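Local coordinates for pyrrolidone-carboxylate peptidase (Deinococcus radiodurans R1, PDB 5Z48), which releases the N-terminal pyroglutamyl (5-oxoproline) group from peptides whose second residue is generally not proline, acting as a homotetrameric thiol peptidase of family C15, at residues L7-E12 with A43-E48; A55-L60 with L150-H155; V68-L73 with C167-V172. All blocks are in the same frame, centred on the assembly; numbering follows the deposited sequence. Where two conformers were deposited one is given.

How the contacts relate
Contacts 1 and 3 are two strand pairings of one sheet, their centres about 10 Å apart. Strand 5-11 of contact 1 lies beside strand 67-73 of contact 3, joined by backbone bonds and by Thr9 O to Thr71 OG1 at 2.8 Å. Contact 2 pairs two helices packed on one face of that sheet, its centre about 11 Å from that of contact 1 and 12 Å from that of contact 3. Its helix 49-63 connects strands 38-45 and 67-73; helix 145-159 leads on to strand 167-172. The pyroglutamate touches contacts 1 and 3, both near Cys146, whereas Leu56 of contact 2 stays about 12 Å from it, measured between nearest atoms.

Contact 1. Residues L7-E12 with A43-E48; sequences LLTGFE and ALLPVE. With PCA (pyroglutamic acid), chain I.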
ATOM      1  N   LEU B   7       2.807 -31.317 -14.769  1.00 12.78           N
ATOM      2  CA  LEU B   7       1.690 -31.323 -13.824  1.00 12.11           C
ATOM      3  C   LEU B   7       1.358 -29.893 -13.435  1.00 12.33           C
ATOM      4  O   LEU B   7       2.216 -29.189 -12.923  1.00 11.04           O
ATOM      5  CB  LEU B   7       2.046 -32.146 -12.580  1.00 12.99           C
ATOM      6  CG  LEU B   7       1.019 -32.101 -11.430  1.00 12.63           C
ATOM      7  CD1 LEU B   7      -0.292 -32.717 -11.880  1.00 14.66           C
ATOM      8  CD2 LEU B   7       1.560 -32.866 -10.187  1.00 13.99           C
ATOM      9  N   LEU B   8       0.119 -29.461 -13.677  1.00 10.78           N
ATOM     10  CA  LEU B   8      -0.329 -28.102 -13.382  1.00 10.42           C
ATOM     11  C   LEU B   8      -1.446 -28.179 -12.361  1.00  8.78           C
ATOM     12  O   LEU B   8      -2.424 -28.869 -12.593  1.00 11.03           O
ATOM     13  CB  LEU B   8      -0.830 -27.434 -14.663  1.00 11.76           C
ATOM     14  CG  LEU B   8      -1.508 -26.067 -14.489  1.00 11.21           C
ATOM     15  CD1 LEU B   8      -0.545 -25.029 -13.849  1.00 12.62           C
ATOM     16  CD2 LEU B   8      -2.002 -25.555 -15.838  1.00 12.46           C
ATOM     17  N   THR B   9      -1.290 -27.521 -11.194  1.00 11.50           N
ATOM     18  CA  THR B   9      -2.382 -27.559 -10.215  1.00 10.24           C
ATOM     19  C   THR B   9      -2.892 -26.153  -9.913  1.00  9.80           C
ATOM     20  O   THR B   9      -2.172 -25.170 -10.061  1.00 10.90           O
ATOM     21  CB  THR B   9      -1.961 -28.246  -8.907  1.00 10.41           C
ATOM     22  OG1 THR B   9      -0.954 -27.473  -8.220  1.00 12.65           O
ATOM     23  CG2 THR B   9      -1.373 -29.610  -9.179  1.00 11.06           C
ATOM     24  N   GLY B  10      -4.163 -26.085  -9.507  1.00 10.35           N
ATOM     25  CA  GLY B  10      -4.747 -24.875  -8.949  1.00 10.64           C
ATOM     26  C   GLY B  10      -5.501 -25.250  -7.686  1.00 11.73           C
ATOM     27  O   GLY B  10      -5.594 -26.420  -7.332  1.00 12.38           O
ATOM     28  N   PHE B  11      -6.018 -24.227  -7.007  1.00 11.34           N
ATOM     29  CA  PHE B  11      -6.756 -24.434  -5.768  1.00 11.11           C
ATOM     30  C   PHE B  11      -8.220 -24.019  -5.919  1.00 12.67           C
ATOM     31  O   PHE B  11      -8.553 -23.125  -6.704  1.00 12.41           O
ATOM     32  CB  PHE B  11      -6.144 -23.622  -4.579  1.00 11.47           C
ATOM     33  CG  PHE B  11      -4.995 -24.284  -3.903  1.00  9.72           C
ATOM     34  CD1 PHE B  11      -5.200 -25.302  -2.999  1.00 10.78           C
ATOM     35  CD2 PHE B  11      -3.678 -23.869  -4.165  1.00 12.06           C
ATOM     36  CE1 PHE B  11      -4.146 -25.910  -2.337  1.00 11.79           C
ATOM     37  CE2 PHE B  11      -2.592 -24.468  -3.489  1.00 13.27           C
ATOM     38  CZ  PHE B  11      -2.822 -25.497  -2.590  1.00 15.89           C
ATOM     39  N   GLU B  12      -9.096 -24.644  -5.112  1.00 13.69           N
ATOM     40  CA  GLU B  12     -10.521 -24.253  -4.984  1.00 15.48           C
ATOM     41  C   GLU B  12     -10.695 -22.872  -4.332  1.00 15.78           C
ATOM     42  O   GLU B  12      -9.768 -22.336  -3.712  1.00 14.87           O
ATOM     43  CB  GLU B  12     -11.264 -25.282  -4.155  1.00 18.02           C
ATOM     44  CG  GLU B  12     -11.186 -26.682  -4.714  1.00 21.20           C
ATOM     45  CD  GLU B  12     -11.872 -27.717  -3.824  1.00 27.76           C
ATOM     46  OE1 GLU B  12     -12.432 -27.366  -2.763  1.00 25.57           O
ATOM     47  OE2 GLU B  12     -11.795 -28.913  -4.180  1.00 35.35           O
ATOM     48  N   ALA B  43      -4.926 -30.527 -12.296  1.00 12.50           N
ATOM     49  CA  ALA B  43      -5.720 -31.001 -11.167  1.00 11.98           C
ATOM     50  C   ALA B  43      -6.022 -29.850 -10.223  1.00 13.02           C
ATOM     51  O   ALA B  43      -5.261 -28.883 -10.122  1.00 14.84           O
ATOM     52  CB  ALA B  43      -5.012 -32.114 -10.374  1.00 12.63           C
ATOM     53  N   LEU B  44      -7.163 -29.938  -9.577  0.57 13.91           N
ATOM     54  CA  LEU B  44      -7.495 -28.985  -8.539  0.57 12.55           C
ATOM     55  C   LEU B  44      -7.256 -29.602  -7.174  0.57 11.99           C
ATOM     56  O   LEU B  44      -7.538 -30.781  -6.947  0.57 13.50           O
ATOM     57  CB  LEU B  44      -8.938 -28.542  -8.668  0.57 14.29           C
ATOM     58  CG  LEU B  44      -9.188 -27.765  -9.952  0.57 14.68           C
ATOM     59  CD1 LEU B  44     -10.599 -27.195  -9.851  0.57 13.59           C
ATOM     60  CD2 LEU B  44      -8.150 -26.657 -10.221  0.57 15.11           C
ATOM     61  N   LEU B  45      -6.695 -28.799  -6.286  1.00 10.73           N
ATOM     62  CA  LEU B  45      -6.451 -29.194  -4.905  1.00 13.03           C
ATOM     63  C   LEU B  45      -7.404 -28.490  -3.936  1.00 13.28           C
ATOM     64  O   LEU B  45      -7.769 -27.317  -4.137  1.00 13.09           O
ATOM     65  CB  LEU B  45      -5.013 -28.833  -4.513  1.00 11.12           C
ATOM     66  CG  LEU B  45      -3.939 -29.487  -5.420  1.00 13.25           C
ATOM     67  CD1 LEU B  45      -2.527 -29.000  -5.040  1.00 10.94           C
ATOM     68  CD2 LEU B  45      -3.939 -31.004  -5.319  1.00 17.89           C
ATOM     69  N   PRO B  46      -7.787 -29.160  -2.848  1.00 12.23           N
ATOM     70  CA  PRO B  46      -8.565 -28.480  -1.811  1.00 12.74           C
ATOM     71  C   PRO B  46      -7.673 -27.556  -0.988  1.00 11.76           C
ATOM     72  O   PRO B  46      -6.462 -27.763  -0.864  1.00 12.97           O
ATOM     73  CB  PRO B  46      -9.084 -29.634  -0.951  1.00 14.90           C
ATOM     74  CG  PRO B  46      -7.934 -30.662  -1.062  1.00 16.32           C
ATOM     75  CD  PRO B  46      -7.455 -30.546  -2.497  1.00 12.27           C
ATOM     76  N   VAL B  47      -8.294 -26.524  -0.397  1.00 12.61           N
ATOM     77  CA  VAL B  47      -7.550 -25.589   0.471  1.00 11.00           C
ATOM     78  C   VAL B  47      -7.593 -26.137   1.888  1.00 12.86           C
ATOM     79  O   VAL B  47      -8.289 -25.614   2.769  1.00 14.15           O
ATOM     80  CB  VAL B  47      -8.108 -24.161   0.381  1.00 11.13           C
ATOM     81  CG1 VAL B  47      -7.200 -23.203   1.129  1.00 12.90           C
ATOM     82  CG2 VAL B  47      -8.103 -23.711  -1.057  1.00 12.92           C
ATOM     83  N   GLU B  48      -6.863 -27.218   2.110  1.00 13.61           N
ATOM     84  CA  GLU B  48      -6.803 -27.889   3.396  1.00 13.89           C
ATOM     85  C   GLU B  48      -5.567 -28.765   3.285  1.00 14.80           C
ATOM     86  O   GLU B  48      -5.498 -29.574   2.335  1.00 14.20           O
ATOM     87  CB  GLU B  48      -8.070 -28.725   3.649  1.00 15.13           C
ATOM     88  CG  GLU B  48      -8.179 -29.291   5.082  1.00 16.82           C
ATOM     89  CD  GLU B  48      -7.269 -30.492   5.260  1.00 18.33           C
ATOM     90  OE1 GLU B  48      -6.337 -30.409   6.087  1.00 20.29           O
ATOM     91  OE2 GLU B  48      -7.477 -31.506   4.533  1.00 21.99           O
TER
HETATM   92  N   PCA I 302      -4.149 -19.127  -2.049  1.00 12.52           N
HETATM   93  CA  PCA I 302      -3.933 -19.509  -0.657  1.00 16.03           C
HETATM   94  CB  PCA I 302      -4.486 -20.932  -0.474  1.00 15.03           C
HETATM   95  CG  PCA I 302      -5.190 -21.332  -1.772  1.00 13.13           C
HETATM   96  CD  PCA I 302      -4.872 -20.187  -2.698  1.00 10.05           C
HETATM   97  OE  PCA I 302      -5.227 -20.189  -3.883  1.00 12.15           O
HETATM   98  C   PCA I 302      -2.445 -19.342  -0.289  1.00 17.95           C
HETATM   99  O   PCA I 302      -1.872 -20.065   0.533  1.00 14.84           O
HETATM  100  OXT PCA I 302      -1.744 -18.463  -0.864  1.00 21.19           O
HETATM  101  O   HOH W   1     -11.269 -26.887  -0.562  1.00 19.09           O
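Phe11 and Leu45 meet on the buried side of two paired parallel strands, where CE1 of the Phe11 ring lies 3.7 Å from Leu45 CB. Phe11 CG lies beside the backbone N, anti to the carbonyl carbon (chi1 -83°), and this swings one ring edge across to the neighbouring strand: Pro46 O sits near the ring plane, 3.3 Å from Phe11 CE1. Over one ring face lies the pyroglutamate, its CG 3.6 Å from Phe11 CG. Val47 closes on the ligand with both methyls, and its CG2 also touches the Phe11 ring and packs 3.4 Å from Glu12 O. The Phe11 side chain also touches Val145, Cys146 and Val149 of helix 145-159, the first two likewise lining the pocket.

The pairing runs Thr9 with Ala43, Gly10 with Leu44 and Phe11 with Leu45, on neighbouring parallel strands in the central sheet of the alpha/beta/alpha fold. Gly10 is gripped through both its polar backbone atoms: its N gives to Ala43 O, and its O takes Leu45 N at 2.8 Å with an N-H...O angle of 165°. Leu45 CD1 packs 3.9 Å from Thr9 OG1. Past the paired part, Glu12 N still reaches Leu45 O.

The outer side is looser. On the face opposite Phe11, exposed Leu44, deposited in two conformers, reaches with CD2 to Gly10 O, against helix 21-29. Glu12 CD lies 3.9 Å from Pro46 CA, a van der Waals contact of the carboxylate end with the proline backbone. A single water appears to link Glu12 OE1, at a very short distance, with Val47 N, which donates to it at 3.0 Å. Val47 centres an inverse gamma turn whose Glu48 N to Pro46 O bond is weak, and Glu48 then N-caps helix 49-63 through its carboxylate.

Contact 2. Residues A55-L60 with L150-H155; sequences ALTRLL and LYHALH
His152 and Thr57 join two neighbouring helices through a single hydrogen bond, His152 NE2 to Thr57 OG1 at 2.8 Å. From its CB, the histidine projects toward helix 49-63 with CG anti to the backbone N (chi1 179°), which carries the imidazole across to that helix. Along one ring side, CD2 comes 4.2 Å from Leu56 CD2, an oblique approach in which the two side chains slide past each other in opposite directions. At the tip, NE2 meets the Thr57 hydroxyl at the ring edge, in its plane, and the same OG1 is 3.4 Å from the adjoining CE1 of His152, while Thr57 CB stands 4.0 Å from NE2. Either partner could supply the proton; the hydroxyl also makes a weak hydrogen bond to Gly53 O.

The two helices share one layer of the alpha/beta/alpha sandwich, and the axes of residues 55-60 and 150-155 approach to 10.3 Å at 35°, with the same general direction. Closer to the sheet, the small Ala153 lets leucines pack against its helix: Leu56 CD2 touches Ala153 CB at 4.0 Å, and Leu60 CD1 reaches Ala153 CA at 4.1 Å. Beneath this apolar patch, Ala153 rests on Cys167 of strand 167-172.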
ATOM      1  N   ALA B  55      -3.540 -35.597  -2.069  1.00 13.92           N
ATOM      2  CA  ALA B  55      -3.881 -35.545  -3.489  1.00 15.07           C
ATOM      3  C   ALA B  55      -2.646 -35.276  -4.329  1.00 15.88           C
ATOM      4  O   ALA B  55      -2.490 -35.862  -5.408  1.00 14.58           O
ATOM      5  CB  ALA B  55      -4.939 -34.458  -3.740  1.00 16.54           C
ATOM      6  N   LEU B  56      -1.760 -34.397  -3.840  1.00 14.44           N
ATOM      7  CA  LEU B  56      -0.566 -34.015  -4.591  1.00 13.62           C
ATOM      8  C   LEU B  56       0.418 -35.178  -4.659  1.00 13.60           C
ATOM      9  O   LEU B  56       1.007 -35.444  -5.720  1.00 13.29           O
ATOM     10  CB  LEU B  56       0.070 -32.772  -3.946  1.00 11.98           C
ATOM     11  CG  LEU B  56       1.274 -32.192  -4.675  1.00 13.91           C
ATOM     12  CD1 LEU B  56       1.042 -32.027  -6.158  1.00 14.05           C
ATOM     13  CD2 LEU B  56       1.636 -30.808  -4.061  1.00 13.20           C
ATOM     14  N   THR B  57       0.568 -35.913  -3.551  1.00 13.35           N
ATOM     15  CA  THR B  57       1.390 -37.121  -3.574  1.00 15.21           C
ATOM     16  C   THR B  57       0.875 -38.113  -4.601  1.00 17.52           C
ATOM     17  O   THR B  57       1.662 -38.698  -5.363  1.00 18.44           O
ATOM     18  CB  THR B  57       1.432 -37.764  -2.192  1.00 14.91           C
ATOM     19  OG1 THR B  57       2.252 -36.966  -1.326  1.00 17.67           O
ATOM     20  CG2 THR B  57       2.043 -39.133  -2.253  1.00 17.51           C
ATOM     21  N   ARG B  58      -0.447 -38.326  -4.644  1.00 16.55           N
ATOM     22  CA  ARG B  58      -0.982 -39.251  -5.643  1.00 16.04           C
ATOM     23  C   ARG B  58      -0.677 -38.773  -7.066  1.00 14.72           C
ATOM     24  O   ARG B  58      -0.302 -39.579  -7.929  1.00 16.87           O
ATOM     25  CB  ARG B  58      -2.481 -39.448  -5.409  1.00 20.45           C
ATOM     26  CG  ARG B  58      -3.187 -40.266  -6.453  1.00 30.10           C
ATOM     27  CD  ARG B  58      -4.623 -40.448  -6.032  1.00 38.86           C
ATOM     28  NE  ARG B  58      -5.185 -41.680  -6.562  1.00 45.78           N
ATOM     29  N   LEU B  59      -0.834 -37.475  -7.327  1.00 14.98           N
ATOM     30  CA  LEU B  59      -0.523 -36.943  -8.655  1.00 13.91           C
ATOM     31  C   LEU B  59       0.958 -37.126  -9.004  1.00 13.99           C
ATOM     32  O   LEU B  59       1.299 -37.531 -10.128  1.00 14.21           O
ATOM     33  CB  LEU B  59      -0.910 -35.456  -8.728  1.00 15.51           C
ATOM     34  CG  LEU B  59      -2.396 -35.137  -8.763  1.00 14.36           C
ATOM     35  CD1 LEU B  59      -2.604 -33.645  -8.327  1.00 15.15           C
ATOM     36  CD2 LEU B  59      -2.998 -35.421 -10.148  1.00 17.50           C
ATOM     37  N   LEU B  60       1.860 -36.808  -8.065  1.00 14.17           N
ATOM     38  CA  LEU B  60       3.288 -36.956  -8.344  1.00 14.62           C
ATOM     39  C   LEU B  60       3.654 -38.410  -8.616  1.00 16.22           C
ATOM     40  O   LEU B  60       4.428 -38.715  -9.536  1.00 16.66           O
ATOM     41  CB  LEU B  60       4.103 -36.419  -7.174  1.00 13.86           C
ATOM     42  CG  LEU B  60       3.990 -34.925  -6.970  1.00 14.16           C
ATOM     43  CD1 LEU B  60       4.629 -34.534  -5.595  1.00 14.24           C
ATOM     44  CD2 LEU B  60       4.729 -34.170  -8.101  1.00 16.66           C
ATOM     45  N   LEU B 150       3.998 -26.376  -1.856  1.00 10.92           N
ATOM     46  CA  LEU B 150       5.298 -26.144  -2.470  1.00  8.30           C
ATOM     47  C   LEU B 150       6.363 -26.927  -1.727  1.00 11.33           C
ATOM     48  O   LEU B 150       7.111 -27.703  -2.329  1.00 11.40           O
ATOM     49  CB  LEU B 150       5.619 -24.642  -2.462  1.00  9.27           C
ATOM     50  CG  LEU B 150       6.992 -24.268  -3.008  1.00  8.31           C
ATOM     51  CD1 LEU B 150       7.195 -24.780  -4.455  1.00 11.20           C
ATOM     52  CD2 LEU B 150       7.243 -22.772  -2.910  1.00  9.61           C
ATOM     53  N   TYR B 151       6.396 -26.779  -0.391  1.00  9.22           N
ATOM     54  CA  TYR B 151       7.319 -27.564   0.423  1.00  9.14           C
ATOM     55  C   TYR B 151       7.051 -29.054   0.242  1.00 11.73           C
ATOM     56  O   TYR B 151       7.990 -29.853   0.078  1.00 11.16           O
ATOM     57  CB  TYR B 151       7.194 -27.147   1.898  1.00  8.88           C
ATOM     58  CG  TYR B 151       8.152 -27.866   2.808  1.00 10.51           C
ATOM     59  CD1 TYR B 151       7.882 -29.150   3.288  1.00 11.94           C
ATOM     60  CD2 TYR B 151       9.348 -27.265   3.206  1.00 10.23           C
ATOM     61  CE1 TYR B 151       8.787 -29.833   4.098  1.00 11.26           C
ATOM     62  CE2 TYR B 151      10.257 -27.911   4.045  1.00 13.04           C
ATOM     63  CZ  TYR B 151       9.982 -29.205   4.482  1.00 12.06           C
ATOM     64  OH  TYR B 151      10.873 -29.881   5.291  1.00 14.39           O
ATOM     65  N   HIS B 152       5.779 -29.454   0.319  1.00 10.74           N
ATOM     66  CA  HIS B 152       5.427 -30.873   0.206  1.00 11.90           C
ATOM     67  C   HIS B 152       5.940 -31.477  -1.103  1.00 11.73           C
ATOM     68  O   HIS B 152       6.518 -32.582  -1.106  1.00 12.61           O
ATOM     69  CB  HIS B 152       3.913 -31.005   0.304  1.00 13.75           C
ATOM     70  CG  HIS B 152       3.424 -32.400   0.176  1.00 14.19           C
ATOM     71  ND1 HIS B 152       3.173 -33.203   1.272  1.00 15.87           N
ATOM     72  CD2 HIS B 152       3.129 -33.144  -0.917  1.00 15.41           C
ATOM     73  CE1 HIS B 152       2.740 -34.383   0.854  1.00 18.60           C
ATOM     74  NE2 HIS B 152       2.730 -34.379  -0.468  1.00 15.97           N
ATOM     75  N   ALA B 153       5.724 -30.790  -2.224  1.00 12.00           N
ATOM     76  CA  ALA B 153       6.136 -31.356  -3.508  1.00 10.96           C
ATOM     77  C   ALA B 153       7.657 -31.437  -3.611  1.00 12.30           C
ATOM     78  O   ALA B 153       8.195 -32.453  -4.094  1.00 12.36           O
ATOM     79  CB  ALA B 153       5.558 -30.515  -4.649  1.00 11.47           C
ATOM     80  N   LEU B 154       8.373 -30.387  -3.191  1.00 11.24           N
ATOM     81  CA  LEU B 154       9.830 -30.415  -3.306  1.00 11.46           C
ATOM     82  C   LEU B 154      10.418 -31.520  -2.439  1.00 12.15           C
ATOM     83  O   LEU B 154      11.342 -32.225  -2.858  1.00 13.20           O
ATOM     84  CB  LEU B 154      10.398 -29.033  -2.951  1.00 10.84           C
ATOM     85  CG  LEU B 154      10.109 -27.957  -3.989  1.00  9.34           C
ATOM     86  CD1 LEU B 154      10.365 -26.551  -3.389  1.00 10.06           C
ATOM     87  CD2 LEU B 154      10.997 -28.148  -5.241  1.00 11.30           C
ATOM     88  N   HIS B 155       9.863 -31.704  -1.230  1.00 12.73           N
ATOM     89  CA  HIS B 155      10.328 -32.758  -0.329  1.00 12.14           C
ATOM     90  C   HIS B 155      10.078 -34.141  -0.927  1.00 12.41           C
ATOM     91  O   HIS B 155      10.980 -34.994  -0.921  1.00 14.63           O
ATOM     92  CB  HIS B 155       9.598 -32.630   1.009  1.00 12.63           C
ATOM     93  CG  HIS B 155      10.034 -33.640   2.024  1.00 14.07           C
ATOM     94  ND1 HIS B 155      11.286 -33.614   2.597  1.00 16.24           N
ATOM     95  CD2 HIS B 155       9.378 -34.678   2.594  1.00 16.61           C
ATOM     96  CE1 HIS B 155      11.392 -34.609   3.465  1.00 19.14           C
ATOM     97  NE2 HIS B 155      10.249 -35.273   3.482  1.00 20.54           N
TER

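Contact 3. Residues V68-L73 with C167-V172; sequences VLLTGL and CGFLHV. With PCA (pyroglutamic acid), chain I.
Leu70 and Phe169 fill the apolar centre, crossing at about a right angle with Leu70 CB 3.4 Å from Phe169 CD2. With CG anti to the backbone N (chi1 -154°), the Phe169 ring lies across the neighbouring strand, and Leu70 O sits over the middle of one face. That oxygen also accepts Leu170 N at 2.7 Å, one of five bonds pairing these parallel strands. Farther along, Phe169 CZ packs 3.3 Å from Thr71 C and beside Gly72, where a beta carbon would clash with the ring. Replacing Phe169 by alanine is likely to open a gap beside Leu70 and Gly72, which would lose the ring packed on Leu70 CB and O.

At the polar edge, in one of its two conformers, His171 NE2 gives to pyroglutamate OXT at 2.9 Å, while ND1 is bonded to Glu83. Leu73 holds the lactam by its backbone: its N gives to the ligand OE at 2.8 Å, and its O takes the ligand N at 2.8 Å, almost straight at 175°. This match of donor and acceptor reads the cyclic amide, consistent with selectivity for pyroglutamyl termini, and sets the ligand carboxylate beside His171, a probable catalytic residue.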
ATOM      1  N   VAL B  68       6.694 -29.644 -12.620  1.00 10.97           N
ATOM      2  CA  VAL B  68       5.558 -29.416 -11.726  1.00 12.58           C
ATOM      3  C   VAL B  68       5.372 -27.914 -11.551  1.00 12.33           C
ATOM      4  O   VAL B  68       6.279 -27.216 -11.058  1.00 11.16           O
ATOM      5  CB  VAL B  68       5.755 -30.106 -10.360  1.00 11.24           C
ATOM      6  CG1 VAL B  68       4.599 -29.834  -9.407  1.00 12.45           C
ATOM      7  CG2 VAL B  68       6.008 -31.615 -10.553  1.00 12.68           C
ATOM      8  N   LEU B  69       4.199 -27.414 -11.954  1.00  9.81           N
ATOM      9  CA  LEU B  69       3.808 -26.010 -11.792  1.00  8.26           C
ATOM     10  C   LEU B  69       2.581 -25.917 -10.877  1.00  9.75           C
ATOM     11  O   LEU B  69       1.451 -26.189 -11.293  1.00 10.22           O
ATOM     12  CB  LEU B  69       3.556 -25.355 -13.160  1.00 11.05           C
ATOM     13  CG  LEU B  69       3.246 -23.843 -13.112  1.00 10.76           C
ATOM     14  CD1 LEU B  69       4.315 -23.049 -12.394  1.00 11.10           C
ATOM     15  CD2 LEU B  69       3.131 -23.301 -14.547  1.00 12.38           C
ATOM     16  N   LEU B  70       2.787 -25.541  -9.612  1.00 10.47           N
ATOM     17  CA  LEU B  70       1.704 -25.386  -8.655  1.00  8.93           C
ATOM     18  C   LEU B  70       1.267 -23.917  -8.665  1.00  8.92           C
ATOM     19  O   LEU B  70       2.136 -23.026  -8.612  1.00 10.11           O
ATOM     20  CB  LEU B  70       2.200 -25.761  -7.263  1.00  8.94           C
ATOM     21  CG  LEU B  70       2.949 -27.103  -7.145  1.00 10.89           C
ATOM     22  CD1 LEU B  70       3.594 -27.132  -5.711  1.00 14.21           C
ATOM     23  CD2 LEU B  70       2.049 -28.293  -7.336  1.00 12.36           C
ATOM     24  N   THR B  71      -0.036 -23.657  -8.735  1.00  9.58           N
ATOM     25  CA  THR B  71      -0.509 -22.271  -8.771  1.00  9.66           C
ATOM     26  C   THR B  71      -1.579 -22.012  -7.703  1.00 10.28           C
ATOM     27  O   THR B  71      -2.285 -22.919  -7.231  1.00 10.45           O
ATOM     28  CB  THR B  71      -1.055 -21.869 -10.170  1.00 11.53           C
ATOM     29  OG1 THR B  71      -2.344 -22.422 -10.418  1.00 11.37           O
ATOM     30  CG2 THR B  71      -0.101 -22.346 -11.265  1.00 11.94           C
ATOM     31  N   GLY B  72      -1.750 -20.723  -7.378  1.00 10.04           N
ATOM     32  CA  GLY B  72      -2.703 -20.357  -6.344  1.00 10.27           C
ATOM     33  C   GLY B  72      -2.920 -18.862  -6.376  1.00 10.25           C
ATOM     34  O   GLY B  72      -2.134 -18.113  -6.979  1.00 10.14           O
ATOM     35  N   LEU B  73      -3.987 -18.440  -5.676  1.00 11.15           N
ATOM     36  CA  LEU B  73      -4.345 -17.023  -5.560  1.00 11.50           C
ATOM     37  C   LEU B  73      -3.515 -16.309  -4.490  1.00 10.29           C
ATOM     38  O   LEU B  73      -3.330 -16.819  -3.388  1.00 11.35           O
ATOM     39  CB  LEU B  73      -5.820 -16.920  -5.212  1.00 11.38           C
ATOM     40  CG  LEU B  73      -6.400 -15.545  -4.851  1.00 11.55           C
ATOM     41  CD1 LEU B  73      -6.332 -14.559  -6.004  1.00 12.43           C
ATOM     42  CD2 LEU B  73      -7.848 -15.708  -4.379  1.00 11.48           C
ATOM     43  N   CYS B 167      10.322 -27.872 -10.218  1.00 11.58           N
ATOM     44  CA  CYS B 167       9.105 -27.785  -9.426  1.00 11.01           C
ATOM     45  C   CYS B 167       9.066 -26.434  -8.729  1.00 10.48           C
ATOM     46  O   CYS B 167      10.066 -25.992  -8.125  1.00 12.40           O
ATOM     47  CB  CYS B 167       9.069 -28.918  -8.377  1.00 11.92           C
ATOM     48  SG  CYS B 167       7.682 -28.869  -7.231  1.00 12.39           S
ATOM     49  N   GLY B 168       7.926 -25.769  -8.843  1.00 10.13           N
ATOM     50  CA  GLY B 168       7.762 -24.522  -8.137  1.00 11.29           C
ATOM     51  C   GLY B 168       6.330 -24.059  -8.055  1.00  9.58           C
ATOM     52  O   GLY B 168       5.386 -24.817  -8.342  1.00 10.43           O
ATOM     53  N   PHE B 169       6.181 -22.812  -7.576  1.00  9.24           N
ATOM     54  CA  PHE B 169       4.892 -22.210  -7.300  1.00 10.07           C
ATOM     55  C   PHE B 169       4.741 -20.873  -8.006  1.00  9.22           C
ATOM     56  O   PHE B 169       5.651 -20.044  -8.018  1.00 10.21           O
ATOM     57  CB  PHE B 169       4.647 -22.011  -5.785  1.00  9.47           C
ATOM     58  CG  PHE B 169       3.170 -21.990  -5.462  1.00  8.53           C
ATOM     59  CD1 PHE B 169       2.392 -20.798  -5.646  1.00  9.57           C
ATOM     60  CD2 PHE B 169       2.515 -23.150  -5.066  1.00 10.73           C
ATOM     61  CE1 PHE B 169       1.054 -20.823  -5.417  1.00 11.82           C
ATOM     62  CE2 PHE B 169       1.164 -23.182  -4.868  1.00 10.04           C
ATOM     63  CZ  PHE B 169       0.413 -22.021  -5.068  1.00 10.63           C
ATOM     64  N   LEU B 170       3.549 -20.673  -8.573  1.00  9.15           N
ATOM     65  CA  LEU B 170       3.184 -19.452  -9.293  1.00  8.26           C
ATOM     66  C   LEU B 170       1.924 -18.879  -8.620  1.00  9.25           C
ATOM     67  O   LEU B 170       0.842 -19.478  -8.680  1.00  9.93           O
ATOM     68  CB  LEU B 170       2.969 -19.812 -10.787  1.00  8.18           C
ATOM     69  CG  LEU B 170       2.823 -18.689 -11.798  1.00 13.95           C
ATOM     70  CD1 LEU B 170       2.734 -19.235 -13.205  1.00 12.25           C
ATOM     71  CD2 LEU B 170       1.666 -17.812 -11.547  1.00 17.05           C
ATOM     72  N   HIS B 171       2.074 -17.721  -7.942  1.00  9.43           N
ATOM     73  CA  HIS B 171       0.944 -17.025  -7.321  0.82  9.53           C
ATOM     74  C   HIS B 171       0.371 -16.025  -8.312  1.00  9.00           C
ATOM     75  O   HIS B 171       1.121 -15.304  -8.976  1.00  9.78           O
ATOM     76  CB  HIS B 171       1.399 -16.282  -6.061  0.82  9.52           C
ATOM     77  CG  HIS B 171       1.100 -16.996  -4.767  0.82  9.98           C
ATOM     78  ND1 HIS B 171       2.074 -17.283  -3.829  0.82 10.99           N
ATOM     79  CD2 HIS B 171      -0.067 -17.464  -4.260  0.82  9.90           C
ATOM     80  CE1 HIS B 171       1.509 -17.881  -2.790  0.82 13.24           C
ATOM     81  NE2 HIS B 171       0.211 -18.001  -3.022  0.82 11.91           N
ATOM     82  N   VAL B 172      -0.974 -15.980  -8.395  1.00  9.13           N
ATOM     83  CA  VAL B 172      -1.618 -15.085  -9.352  1.00  8.94           C
ATOM     84  C   VAL B 172      -2.466 -14.055  -8.621  1.00  9.11           C
ATOM     85  O   VAL B 172      -3.012 -14.338  -7.548  1.00 10.55           O
ATOM     86  CB  VAL B 172      -2.467 -15.866 -10.383  1.00 11.52           C
ATOM     87  CG1 VAL B 172      -1.609 -16.956 -11.081  1.00 13.78           C
ATOM     88  CG2 VAL B 172      -3.727 -16.494  -9.754  1.00 11.50           C
TER
HETATM   89  N   PCA I 302      -4.149 -19.127  -2.049  1.00 12.52           N
HETATM   90  CA  PCA I 302      -3.933 -19.509  -0.657  1.00 16.03           C
HETATM   91  CB  PCA I 302      -4.486 -20.932  -0.474  1.00 15.03           C
HETATM   92  CG  PCA I 302      -5.190 -21.332  -1.772  1.00 13.13           C
HETATM   93  CD  PCA I 302      -4.872 -20.187  -2.698  1.00 10.05           C
HETATM   94  OE  PCA I 302      -5.227 -20.189  -3.883  1.00 12.15           O
HETATM   95  C   PCA I 302      -2.445 -19.342  -0.289  1.00 17.95           C
HETATM   96  O   PCA I 302      -1.872 -20.065   0.533  1.00 14.84           O
HETATM   97  OXT PCA I 302      -1.744 -18.463  -0.864  1.00 21.19           O